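Local coordinates for G protein coupled receptor (Arabidopsis thaliana, PDB 3T33) that binds a zinc ion as a LanC-like, alpha-helical barrel protein and may play a role in abscisic acid signalling, at residues A[79-84]-A[332-337]; A[165-170]-A[222-227]; A[169-174]-A[285-290]; A[235-240]-A[292-297]. All coordinates share one frame; numbering follows the deposited sequence. Where two conformers were deposited one is given.

Overall arrangement
The four contacts illustrate how, in the alpha/alpha toroid of LanC-like proteins, the loops that precede helices of the toroid meet one another and the zinc site. Interaction 1 joins residues 79-84 to 332-337, and the other three lie nested within the loop it closes along the chain. Interactions 1 and 3 share the zinc ion, with centres about 12 Å apart. Interaction 2 shares E169 and L170 with interaction 3, its centre about 20 Å from that of interaction 1. Interaction 4 pairs helices 236-244 and 291-305, its centre about 8 Å from that of interaction 3. Ligands from two loops far apart in sequence, C288 and C333/H334, are thereby brought to one zinc ion.

Interaction 1: residues A[79-84]-A[332-337]; sequences NLYTGV and ICHGIS. With ZN (zinc ion), chain B.
Y81 meets C333 end-on: the phenol reaches across so that its OH lies 3.0 Å from SG of C333, which is also bound to the zinc ion. The sulfur does not sit over the aromatic face. It lies at the ring edge, 81° off the normal and 4.9 Å from the centroid, in a cysteine sulfur-aromatic contact. The Y81 side chain gets there because its CG is anti to the backbone N (chi1 -172°), which sends the ring off a backbone that stays well back from the metal. The hydroxyl also lies oblique to the H334 imidazole, with OH of Y81 4.3 Å from CE1 of H334. This is the zinc site of the LanC-like fold, in which consecutive residues C333 and H334 bind the ion through SG at 2.3 Å and ND1 at 1.9 Å, while SG of C288 is a further ligand. The Y81 hydroxyl thus lies in the second shell of the zinc. Behind the tyrosine, N79 folds back on its own loop in an Asx motif, its OD1 accepting from the backbone N atoms of T82, at 3.0 Å, and G83. F389 meets the Y81 ring with planes about 25° apart.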
loop_
_atom_site.group_PDB
_atom_site.type_symbol
_atom_site.label_atom_id
_atom_site.label_comp_id
_atom_site.label_asym_id
_atom_site.label_seq_id
_atom_site.Cartn_x
_atom_site.Cartn_y
_atom_site.Cartn_z
ATOM N N ASN A 79 -12.876 0.059 10.096
ATOM C CA ASN A 79 -11.583 0.506 9.637
ATOM C C ASN A 79 -11.235 0.247 8.176
ATOM O O ASN A 79 -11.976 -0.397 7.479
ATOM C CB ASN A 79 -10.475 0.086 10.594
ATOM C CG ASN A 79 -10.012 -1.316 10.390
ATOM O OD1 ASN A 79 -10.411 -1.974 9.476
ATOM N ND2 ASN A 79 -9.165 -1.776 11.267
ATOM N N LEU A 80 -10.105 0.777 7.727
ATOM C CA LEU A 80 -9.757 0.685 6.290
ATOM C C LEU A 80 -9.360 -0.731 5.931
ATOM O O LEU A 80 -9.693 -1.244 4.841
ATOM C CB LEU A 80 -8.631 1.667 5.946
ATOM C CG LEU A 80 -8.304 1.841 4.477
ATOM C CD1 LEU A 80 -9.309 2.774 3.779
ATOM C CD2 LEU A 80 -6.833 2.342 4.286
ATOM N N TYR A 81 -8.682 -1.345 6.902
ATOM C CA TYR A 81 -7.923 -2.591 6.766
ATOM C C TYR A 81 -8.833 -3.749 6.467
ATOM O O TYR A 81 -8.607 -4.475 5.472
ATOM C CB TYR A 81 -7.169 -2.887 8.079
ATOM C CG TYR A 81 -6.231 -4.043 7.940
ATOM C CD1 TYR A 81 -6.632 -5.319 8.241
ATOM C CD2 TYR A 81 -4.940 -3.852 7.446
ATOM C CE1 TYR A 81 -5.783 -6.368 8.055
ATOM C CE2 TYR A 81 -4.099 -4.869 7.273
ATOM C CZ TYR A 81 -4.516 -6.120 7.554
ATOM O OH TYR A 81 -3.643 -7.128 7.393
ATOM N N THR A 82 -9.872 -3.931 7.295
ATOM C CA THR A 82 -10.856 -4.977 7.029
ATOM C C THR A 82 -12.311 -4.483 7.020
ATOM O O THR A 82 -13.210 -5.193 6.607
ATOM C CB THR A 82 -10.703 -6.209 7.975
ATOM O OG1 THR A 82 -10.589 -5.786 9.351
ATOM C CG2 THR A 82 -9.481 -6.994 7.612
ATOM N N GLY A 83 -12.550 -3.269 7.461
ATOM C CA GLY A 83 -13.932 -2.833 7.633
ATOM C C GLY A 83 -14.457 -2.004 6.481
ATOM O O GLY A 83 -13.921 -2.039 5.321
ATOM N N VAL A 84 -15.449 -1.191 6.791
ATOM C CA VAL A 84 -16.247 -0.604 5.766
ATOM C C VAL A 84 -15.558 0.605 5.130
ATOM O O VAL A 84 -15.854 0.977 4.008
ATOM C CB VAL A 84 -17.682 -0.304 6.309
ATOM C CG1 VAL A 84 -18.444 0.606 5.349
ATOM C CG2 VAL A 84 -18.415 -1.624 6.526
ATOM N N ILE A 332 -3.807 -7.236 -0.661
ATOM C CA ILE A 332 -2.916 -6.124 -0.582
ATOM C C ILE A 332 -1.830 -6.312 0.482
ATOM O O ILE A 332 -0.636 -6.180 0.160
ATOM C CB ILE A 332 -3.718 -4.844 -0.318
ATOM C CG1 ILE A 332 -4.463 -4.383 -1.581
ATOM C CG2 ILE A 332 -2.842 -3.714 0.227
ATOM C CD1 ILE A 332 -3.606 -3.815 -2.693
ATOM N N CYS A 333 -2.232 -6.609 1.713
ATOM C CA CYS A 333 -1.282 -6.806 2.802
ATOM C C CYS A 333 -0.197 -7.805 2.413
ATOM O O CYS A 333 0.975 -7.447 2.296
ATOM C CB CYS A 333 -2.006 -7.281 4.064
ATOM S SG CYS A 333 -1.247 -6.731 5.611
ATOM N N HIS A 334 -0.595 -9.056 2.215
ATOM C CA HIS A 334 0.342 -10.108 1.840
ATOM C C HIS A 334 -0.211 -10.960 0.702
ATOM O O HIS A 334 -0.636 -12.096 0.915
ATOM C CB HIS A 334 0.669 -10.990 3.046
ATOM C CG HIS A 334 -0.452 -11.106 4.030
ATOM N ND1 HIS A 334 -0.587 -10.259 5.110
ATOM C CD2 HIS A 334 -1.493 -11.969 4.099
ATOM C CE1 HIS A 334 -1.661 -10.596 5.800
ATOM N NE2 HIS A 334 -2.229 -11.631 5.208
ATOM N N GLY A 335 -0.204 -10.404 -0.505
ATOM C CA GLY A 335 -0.705 -11.109 -1.670
ATOM C C GLY A 335 -0.188 -10.525 -2.970
ATOM O O GLY A 335 0.748 -9.725 -2.975
ATOM N N ILE A 336 -0.801 -10.928 -4.078
ATOM C CA ILE A 336 -0.403 -10.448 -5.391
ATOM C C ILE A 336 -0.856 -9.010 -5.664
ATOM O O ILE A 336 -0.042 -8.185 -6.047
ATOM C CB ILE A 336 -0.852 -11.413 -6.502
ATOM C CG1 ILE A 336 -0.262 -12.800 -6.200
ATOM C CG2 ILE A 336 -0.397 -10.890 -7.884
ATOM C CD1 ILE A 336 -0.776 -13.968 -7.091
ATOM N N SER A 337 -2.105 -8.636 -5.396
ATOM C CA SER A 337 -2.497 -7.237 -5.656
ATOM C C SER A 337 -1.477 -6.281 -4.987
ATOM O O SER A 337 -1.102 -5.247 -5.558
ATOM C CB SER A 337 -3.935 -6.932 -5.204
ATOM O OG SER A 337 -4.900 -7.875 -5.686
HETATM ZN ZN ZN B . -0.073 -8.669 5.974
#

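Interaction 2: residues A[165-170]-A[222-227]; sequences DLPYEL and YEWHGK
P167 and W224 pass with CA atoms 6.4 Å apart, W224 opening a type I' turn that ends at K227, and one water links the two backbones by accepting from Y168 N and donating to E223 O. From segment 165-170 the W224 indole is met at an edge and over a face. P167 lies alongside it, with CB at the edge 3.4 Å from CD1 of W224. E169 comes over a face: its CG makes a CH-pi contact 4.0 Å from the centroid of the five-membered ring, its carboxylate plane 19° from the indole's. A bend at chi2 (62°) carries the carboxylate along this face, while the H225 ring lies against the opposite one. OE2 of E169 is hydrogen-bonded to H234, whose ring stacks with W224, which probably helps to fix the carboxylate beside the indole. Y168 and Y222 cross at about a right angle as side chains, with CB of Y168 3.5 Å from CD1 of Y222 and ring planes inclined by 39°. The contact joins two loops of the LanC-like toroid, those before helices 174-188 and 236-244, away from the zinc. Both hydroxyls reach helix 195-212, Y168 bonding to E204 and Y222 to I205 O, while Y222 packs on helix 236-244.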
loop_
_atom_site.group_PDB
_atom_site.type_symbol
_atom_site.label_atom_id
_atom_site.label_comp_id
_atom_site.label_asym_id
_atom_site.label_seq_id
_atom_site.Cartn_x
_atom_site.Cartn_y
_atom_site.Cartn_z
ATOM N N ASP A 165 1.358 5.997 25.746
ATOM C CA ASP A 165 1.349 4.554 25.625
ATOM C C ASP A 165 1.544 3.984 24.166
ATOM O O ASP A 165 1.941 2.820 23.973
ATOM C CB ASP A 165 -0.074 4.182 26.094
ATOM C CG ASP A 165 -0.158 2.836 26.671
ATOM O OD1 ASP A 165 0.862 2.138 26.629
ATOM O OD2 ASP A 165 -1.245 2.469 27.175
ATOM N N LEU A 166 1.211 4.772 23.151
ATOM C CA LEU A 166 1.097 4.231 21.761
ATOM C C LEU A 166 2.375 3.634 21.225
ATOM O O LEU A 166 3.436 4.058 21.597
ATOM C CB LEU A 166 0.639 5.333 20.815
ATOM C CG LEU A 166 -0.864 5.419 20.513
ATOM C CD1 LEU A 166 -0.988 6.328 19.318
ATOM C CD2 LEU A 166 -1.519 4.069 20.224
ATOM N N PRO A 167 2.288 2.630 20.345
ATOM C CA PRO A 167 3.552 2.233 19.666
ATOM C C PRO A 167 4.011 3.202 18.562
ATOM O O PRO A 167 3.447 4.282 18.430
ATOM C CB PRO A 167 3.248 0.855 19.102
ATOM C CG PRO A 167 1.756 0.719 19.112
ATOM C CD PRO A 167 1.173 1.697 20.087
ATOM N N TYR A 168 5.022 2.822 17.780
ATOM C CA TYR A 168 5.574 3.737 16.753
ATOM C C TYR A 168 5.270 3.361 15.296
ATOM O O TYR A 168 5.518 4.153 14.394
ATOM C CB TYR A 168 7.101 3.935 16.945
ATOM C CG TYR A 168 7.337 4.542 18.299
ATOM C CD1 TYR A 168 7.367 5.917 18.446
ATOM C CD2 TYR A 168 7.398 3.745 19.446
ATOM C CE1 TYR A 168 7.512 6.497 19.659
ATOM C CE2 TYR A 168 7.499 4.347 20.715
ATOM C CZ TYR A 168 7.560 5.725 20.797
ATOM O OH TYR A 168 7.696 6.385 22.002
ATOM N N GLU A 169 4.755 2.165 15.094
ATOM C CA GLU A 169 4.679 1.602 13.810
ATOM C C GLU A 169 3.417 2.086 13.023
ATOM O O GLU A 169 2.723 3.032 13.445
ATOM C CB GLU A 169 4.831 0.067 13.896
ATOM C CG GLU A 169 3.982 -0.620 14.917
ATOM C CD GLU A 169 2.479 -0.447 14.646
ATOM O OE1 GLU A 169 1.955 0.624 14.984
ATOM O OE2 GLU A 169 1.839 -1.373 14.106
ATOM N N LEU A 170 3.136 1.461 11.882
ATOM C CA LEU A 170 2.193 2.085 10.915
ATOM C C LEU A 170 0.809 1.669 11.207
ATOM O O LEU A 170 -0.079 2.443 11.034
ATOM C CB LEU A 170 2.490 1.698 9.443
ATOM C CG LEU A 170 2.470 2.663 8.236
ATOM C CD1 LEU A 170 1.899 1.948 6.979
ATOM C CD2 LEU A 170 1.833 3.950 8.451
ATOM N N TYR A 222 12.836 0.245 17.098
ATOM C CA TYR A 222 11.483 0.253 17.615
ATOM C C TYR A 222 11.074 -1.150 17.894
ATOM O O TYR A 222 11.660 -2.100 17.391
ATOM C CB TYR A 222 10.479 0.883 16.588
ATOM C CG TYR A 222 10.896 2.268 16.238
ATOM C CD1 TYR A 222 10.584 3.300 17.052
ATOM C CD2 TYR A 222 11.709 2.518 15.136
ATOM C CE1 TYR A 222 10.993 4.593 16.762
ATOM C CE2 TYR A 222 12.154 3.794 14.858
ATOM C CZ TYR A 222 11.780 4.833 15.664
ATOM O OH TYR A 222 12.224 6.155 15.419
ATOM N N GLU A 223 10.003 -1.262 18.644
ATOM C CA GLU A 223 9.485 -2.530 19.022
ATOM C C GLU A 223 7.994 -2.421 18.969
ATOM O O GLU A 223 7.403 -1.394 19.367
ATOM C CB GLU A 223 9.861 -2.790 20.476
ATOM C CG GLU A 223 11.324 -3.243 20.673
ATOM C CD GLU A 223 11.708 -3.519 22.182
ATOM O OE1 GLU A 223 10.774 -3.612 23.057
ATOM O OE2 GLU A 223 12.947 -3.655 22.449
ATOM N N TRP A 224 7.378 -3.485 18.484
ATOM C CA TRP A 224 5.942 -3.590 18.607
ATOM C C TRP A 224 5.660 -4.982 19.094
ATOM O O TRP A 224 6.235 -5.913 18.570
ATOM C CB TRP A 224 5.258 -3.330 17.256
ATOM C CG TRP A 224 3.822 -3.326 17.398
ATOM C CD1 TRP A 224 3.058 -2.374 18.033
ATOM C CD2 TRP A 224 2.908 -4.314 16.908
ATOM N NE1 TRP A 224 1.725 -2.735 17.986
ATOM C CE2 TRP A 224 1.601 -3.901 17.279
ATOM C CE3 TRP A 224 3.061 -5.500 16.195
ATOM C CZ2 TRP A 224 0.465 -4.643 16.974
ATOM C CZ3 TRP A 224 1.907 -6.259 15.894
ATOM C CH2 TRP A 224 0.636 -5.822 16.285
ATOM N N HIS A 225 4.788 -5.134 20.092
ATOM C CA HIS A 225 4.554 -6.471 20.695
ATOM C C HIS A 225 5.892 -7.073 21.191
ATOM O O HIS A 225 6.185 -8.268 20.976
ATOM C CB HIS A 225 3.943 -7.396 19.635
ATOM C CG HIS A 225 2.460 -7.294 19.541
ATOM N ND1 HIS A 225 1.691 -8.220 18.858
ATOM C CD2 HIS A 225 1.592 -6.391 20.075
ATOM C CE1 HIS A 225 0.413 -7.891 18.970
ATOM N NE2 HIS A 225 0.325 -6.782 19.697
ATOM N N GLY A 226 6.728 -6.214 21.778
ATOM C CA GLY A 226 8.100 -6.593 22.142
ATOM C C GLY A 226 9.036 -7.091 21.038
ATOM O O GLY A 226 10.202 -7.407 21.328
ATOM N N LYS A 227 8.552 -7.140 19.787
ATOM C CA LYS A 227 9.363 -7.513 18.585
ATOM C C LYS A 227 10.021 -6.351 17.790
ATOM O O LYS A 227 9.443 -5.269 17.619
ATOM C CB LYS A 227 8.534 -8.351 17.618
ATOM C CG LYS A 227 8.650 -9.868 17.790
ATOM C CD LYS A 227 7.297 -10.567 17.633
ATOM C CE LYS A 227 7.448 -12.018 17.177
ATOM N NZ LYS A 227 7.968 -12.125 15.761
HETATM O O HOH W 1 6.488 0.559 17.532
#

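Interaction 3: residues A[169-174]-A[285-290]; sequences ELLYGR and VHWCHG. With ZN (zinc ion), chain B.
L170 and L171 meet the indole of W287 through apolar packing alone, both presenting CD1 to the rim of its six-membered ring, near the ring plane. CD1 of L170 lies 4.0 Å from CZ2 of W287, the two side chains crossing at about a right angle. L171 slants in beside it, its CD1 3.9 Å from CH2 of W287. The indole extends to these leucines with CG anti to the backbone N (chi1 174°). F410 stacks with W287 and Y413 meets it edge-to-face.

Polar bonds shape each loop separately. In 169-174 the carboxylate of E169 turns back on its own chain, OE1 using its syn lone pair to accept from Y172 N at 2.8 Å, with a weak bond from G173 N. Within 285-290, H286 N is bonded to O of H289 at 2.7 Å. Each loop ends in a glycine N-cap, G173 before helix 174-188 and G290 before helix 291-305.

Metal coordination supplies the third kind of interaction: SG of C288 binds the zinc ion at 2.2 Å, joining C333 and H334 of the LanC-like site. Since W287 immediately precedes C288, the hydrophobic contact of its rim with the leucines probably helps to position the zinc-binding loop at the centre of the toroid, with the ligand chemistry on one residue and the apolar packing on its neighbour.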
loop_
_atom_site.group_PDB
_atom_site.type_symbol
_atom_site.label_atom_id
_atom_site.label_comp_id
_atom_site.label_asym_id
_atom_site.label_seq_id
_atom_site.Cartn_x
_atom_site.Cartn_y
_atom_site.Cartn_z
ATOM N N GLU A 169 4.755 2.165 15.094
ATOM C CA GLU A 169 4.679 1.602 13.810
ATOM C C GLU A 169 3.417 2.086 13.023
ATOM O O GLU A 169 2.723 3.032 13.445
ATOM C CB GLU A 169 4.831 0.067 13.896
ATOM C CG GLU A 169 3.982 -0.620 14.917
ATOM C CD GLU A 169 2.479 -0.447 14.646
ATOM O OE1 GLU A 169 1.955 0.624 14.984
ATOM O OE2 GLU A 169 1.839 -1.373 14.106
ATOM N N LEU A 170 3.136 1.461 11.882
ATOM C CA LEU A 170 2.193 2.085 10.915
ATOM C C LEU A 170 0.809 1.669 11.207
ATOM O O LEU A 170 -0.079 2.443 11.034
ATOM C CB LEU A 170 2.490 1.698 9.443
ATOM C CG LEU A 170 2.470 2.663 8.236
ATOM C CD1 LEU A 170 1.899 1.948 6.979
ATOM C CD2 LEU A 170 1.833 3.950 8.451
ATOM N N LEU A 171 0.593 0.424 11.567
ATOM C CA LEU A 171 -0.781 -0.031 11.769
ATOM C C LEU A 171 -1.457 0.502 13.041
ATOM O O LEU A 171 -2.658 0.841 13.013
ATOM C CB LEU A 171 -0.865 -1.542 11.634
ATOM C CG LEU A 171 -1.291 -2.026 10.244
ATOM C CD1 LEU A 171 -0.499 -1.430 9.148
ATOM C CD2 LEU A 171 -1.329 -3.515 10.095
ATOM N N TYR A 172 -0.682 0.690 14.118
ATOM C CA TYR A 172 -1.269 1.086 15.461
ATOM C C TYR A 172 -0.618 2.299 16.130
ATOM O O TYR A 172 -1.224 2.946 16.965
ATOM C CB TYR A 172 -1.385 -0.120 16.420
ATOM C CG TYR A 172 -2.275 -1.243 15.855
ATOM C CD1 TYR A 172 -3.660 -1.052 15.636
ATOM C CD2 TYR A 172 -1.741 -2.475 15.515
ATOM C CE1 TYR A 172 -4.452 -2.059 15.117
ATOM C CE2 TYR A 172 -2.542 -3.493 14.985
ATOM C CZ TYR A 172 -3.872 -3.274 14.789
ATOM O OH TYR A 172 -4.634 -4.285 14.259
ATOM N N GLY A 173 0.542 2.685 15.634
ATOM C CA GLY A 173 1.350 3.699 16.228
ATOM C C GLY A 173 1.382 5.034 15.563
ATOM O O GLY A 173 0.569 5.382 14.709
ATOM N N ARG A 174 2.335 5.800 16.024
ATOM C CA ARG A 174 2.516 7.155 15.642
ATOM C C ARG A 174 2.831 7.331 14.143
ATOM O O ARG A 174 2.389 8.283 13.572
ATOM C CB ARG A 174 3.656 7.787 16.516
ATOM C CG ARG A 174 3.163 8.414 17.858
ATOM C CD ARG A 174 4.350 8.922 18.764
ATOM N NE ARG A 174 4.670 7.921 19.770
ATOM C CZ ARG A 174 4.157 7.893 20.989
ATOM N NH1 ARG A 174 3.333 8.835 21.381
ATOM N NH2 ARG A 174 4.451 6.893 21.791
ATOM N N VAL A 285 7.384 -12.855 1.999
ATOM C CA VAL A 285 7.631 -11.868 0.906
ATOM C C VAL A 285 6.336 -11.075 0.735
ATOM O O VAL A 285 5.557 -11.329 -0.180
ATOM C CB VAL A 285 8.054 -12.582 -0.405
ATOM C CG1 VAL A 285 8.364 -11.568 -1.534
ATOM C CG2 VAL A 285 9.255 -13.504 -0.153
ATOM N N HIS A 286 6.062 -10.178 1.679
ATOM C CA HIS A 286 4.734 -9.519 1.778
ATOM C C HIS A 286 5.017 -8.049 1.847
ATOM O O HIS A 286 6.141 -7.654 2.172
ATOM C CB HIS A 286 4.037 -9.793 3.125
ATOM C CG HIS A 286 3.725 -11.233 3.423
ATOM N ND1 HIS A 286 3.775 -12.238 2.471
ATOM C CD2 HIS A 286 3.266 -11.815 4.564
ATOM C CE1 HIS A 286 3.400 -13.389 3.030
ATOM N NE2 HIS A 286 3.045 -13.147 4.282
ATOM N N TRP A 287 3.996 -7.243 1.549
ATOM C CA TRP A 287 4.008 -5.855 1.943
ATOM C C TRP A 287 4.249 -5.844 3.458
ATOM O O TRP A 287 5.047 -5.083 3.932
ATOM C CB TRP A 287 2.639 -5.214 1.721
ATOM C CG TRP A 287 2.619 -3.845 2.250
ATOM C CD1 TRP A 287 3.317 -2.790 1.769
ATOM C CD2 TRP A 287 1.922 -3.372 3.407
ATOM N NE1 TRP A 287 3.069 -1.673 2.524
ATOM C CE2 TRP A 287 2.231 -2.008 3.551
ATOM C CE3 TRP A 287 1.080 -3.978 4.348
ATOM C CZ2 TRP A 287 1.724 -1.211 4.608
ATOM C CZ3 TRP A 287 0.558 -3.185 5.381
ATOM C CH2 TRP A 287 0.873 -1.818 5.491
ATOM N N CYS A 288 3.484 -6.620 4.224
ATOM C CA CYS A 288 3.529 -6.448 5.685
ATOM C C CYS A 288 4.899 -6.834 6.220
ATOM O O CYS A 288 5.478 -6.071 6.976
ATOM C CB CYS A 288 2.339 -7.079 6.422
ATOM S SG CYS A 288 2.132 -8.776 6.109
ATOM N N HIS A 289 5.465 -7.933 5.740
ATOM C CA HIS A 289 6.826 -8.358 6.125
ATOM C C HIS A 289 7.591 -8.828 4.892
ATOM O O HIS A 289 7.078 -9.614 4.089
ATOM C CB HIS A 289 6.769 -9.553 7.100
ATOM C CG HIS A 289 5.900 -9.320 8.311
ATOM N ND1 HIS A 289 6.272 -8.484 9.350
ATOM C CD2 HIS A 289 4.687 -9.835 8.649
ATOM C CE1 HIS A 289 5.310 -8.484 10.259
ATOM N NE2 HIS A 289 4.337 -9.294 9.862
ATOM N N GLY A 290 8.825 -8.390 4.743
ATOM C CA GLY A 290 9.635 -8.919 3.644
ATOM C C GLY A 290 9.943 -7.877 2.581
ATOM O O GLY A 290 9.683 -6.685 2.746
HETATM ZN ZN ZN B . -0.073 -8.669 5.974
#

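Interaction 4: residues A[235-240]-A[292-297]; sequences GLAGIM and PGVALT
T297 turns its two branches to A237 in different ways: with chi1 at -48°, OG1 stands anti to the carbonyl carbon and CG2 anti to the backbone N, so that the methyl and the hydroxyl both arrive beside the same alanine. CG2 of T297 approaches the carbonyl O of A237 at 3.4 Å, while OG1 lies 3.5 Å from CB of A237. The hydroxyl spends its proton within its own helix, donating to G293 O at 3.0 Å; T297 N bonds to that same carbonyl oxygen from the opposite face of its plane. Two donors thus grip G293 O, and OG1 is further hydrogen-bonded to OH of Y413, so a polar group in this buried interface is well satisfied. One turn earlier, V294 offers a branch of its own. Its CG2, placed beside the backbone N and anti to the carbonyl carbon by a chi1 of 170°, touches CB of A237 at 4.2 Å. M240, a turn beyond A237, brings only its CB near the methyl of T297, and the rest of its side chain leads away, packing on helix 250-265.

With A237 and G293 facing each other, the backbones come near, CA of A237 lying 5.6 Å from CA of V294. The axes of the short segments 236-240 and 292-297 approach to 9.0 Å and run nearly parallel, at 25°. Each helix is preceded by a glycine at its N-cap, G235 and G290. Such side-by-side, nearly parallel inner helices, each entered from a loop, that of helix 291-305 carrying the zinc ligand C288, are characteristic of the alpha/alpha toroid of LanC-like proteins.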
loop_
_atom_site.group_PDB
_atom_site.type_symbol
_atom_site.label_atom_id
_atom_site.label_comp_id
_atom_site.label_asym_id
_atom_site.label_seq_id
_atom_site.Cartn_x
_atom_site.Cartn_y
_atom_site.Cartn_z
ATOM N N GLY A 235 7.131 -2.374 11.316
ATOM C CA GLY A 235 8.557 -2.293 11.482
ATOM C C GLY A 235 9.242 -1.024 11.064
ATOM O O GLY A 235 8.608 0.021 10.888
ATOM N N LEU A 236 10.551 -1.134 10.867
ATOM C CA LEU A 236 11.415 -0.015 10.541
ATOM C C LEU A 236 11.036 0.670 9.201
ATOM O O LEU A 236 10.991 1.905 9.113
ATOM C CB LEU A 236 12.889 -0.512 10.490
ATOM C CG LEU A 236 13.554 -1.132 11.749
ATOM C CD1 LEU A 236 15.023 -1.506 11.476
ATOM C CD2 LEU A 236 13.488 -0.252 13.003
ATOM N N ALA A 237 10.774 -0.143 8.177
ATOM C CA ALA A 237 10.449 0.361 6.828
ATOM C C ALA A 237 9.329 1.371 6.838
ATOM O O ALA A 237 9.501 2.449 6.317
ATOM C CB ALA A 237 10.072 -0.827 5.924
ATOM N N GLY A 238 8.199 1.008 7.469
ATOM C CA GLY A 238 6.990 1.831 7.534
ATOM C C GLY A 238 7.216 3.127 8.253
ATOM O O GLY A 238 6.676 4.190 7.883
ATOM N N ILE A 239 8.008 3.054 9.317
ATOM C CA ILE A 239 8.395 4.274 10.044
ATOM C C ILE A 239 9.308 5.180 9.238
ATOM O O ILE A 239 9.071 6.377 9.181
ATOM C CB ILE A 239 9.083 3.919 11.408
ATOM C CG1 ILE A 239 8.119 3.016 12.240
ATOM C CG2 ILE A 239 9.422 5.205 12.154
ATOM C CD1 ILE A 239 8.718 2.403 13.530
ATOM N N MET A 240 10.379 4.638 8.665
ATOM C CA MET A 240 11.282 5.453 7.827
ATOM C C MET A 240 10.512 6.083 6.665
ATOM O O MET A 240 10.647 7.289 6.379
ATOM C CB MET A 240 12.403 4.565 7.277
ATOM C CG MET A 240 13.235 3.917 8.402
ATOM S SD MET A 240 13.855 5.093 9.632
ATOM C CE MET A 240 13.043 4.355 11.121
ATOM N N PRO A 292 8.649 -6.813 -0.349
ATOM C CA PRO A 292 7.699 -5.882 -0.990
ATOM C C PRO A 292 7.571 -4.579 -0.228
ATOM O O PRO A 292 7.801 -3.490 -0.800
ATOM C CB PRO A 292 6.387 -6.673 -1.018
ATOM C CG PRO A 292 6.883 -8.129 -1.129
ATOM C CD PRO A 292 8.055 -8.154 -0.208
ATOM N N GLY A 293 7.336 -4.655 1.067
ATOM C CA GLY A 293 7.145 -3.412 1.830
ATOM C C GLY A 293 8.422 -2.628 1.878
ATOM O O GLY A 293 8.433 -1.385 1.766
ATOM N N VAL A 294 9.530 -3.340 1.998
ATOM C CA VAL A 294 10.821 -2.677 2.108
ATOM C C VAL A 294 11.157 -2.054 0.755
ATOM O O VAL A 294 11.589 -0.871 0.667
ATOM C CB VAL A 294 11.872 -3.703 2.542
ATOM C CG1 VAL A 294 13.292 -3.111 2.422
ATOM C CG2 VAL A 294 11.545 -4.217 3.955
ATOM N N ALA A 295 10.924 -2.796 -0.328
ATOM C CA ALA A 295 11.194 -2.194 -1.674
ATOM C C ALA A 295 10.500 -0.848 -1.874
ATOM O O ALA A 295 11.087 0.137 -2.314
ATOM C CB ALA A 295 10.789 -3.142 -2.732
ATOM N N LEU A 296 9.229 -0.780 -1.505
ATOM C CA LEU A 296 8.471 0.467 -1.562
ATOM C C LEU A 296 9.149 1.591 -0.784
ATOM O O LEU A 296 9.152 2.768 -1.179
ATOM C CB LEU A 296 7.088 0.175 -1.010
ATOM C CG LEU A 296 5.848 0.046 -1.891
ATOM C CD1 LEU A 296 6.068 -0.532 -3.308
ATOM C CD2 LEU A 296 4.548 -0.557 -1.141
ATOM N N THR A 297 9.758 1.245 0.338
ATOM C CA THR A 297 10.454 2.242 1.147
ATOM C C THR A 297 11.762 2.652 0.493
ATOM O O THR A 297 12.120 3.820 0.503
ATOM C CB THR A 297 10.756 1.693 2.540
ATOM O OG1 THR A 297 9.568 1.100 3.076
ATOM C CG2 THR A 297 11.234 2.777 3.452
#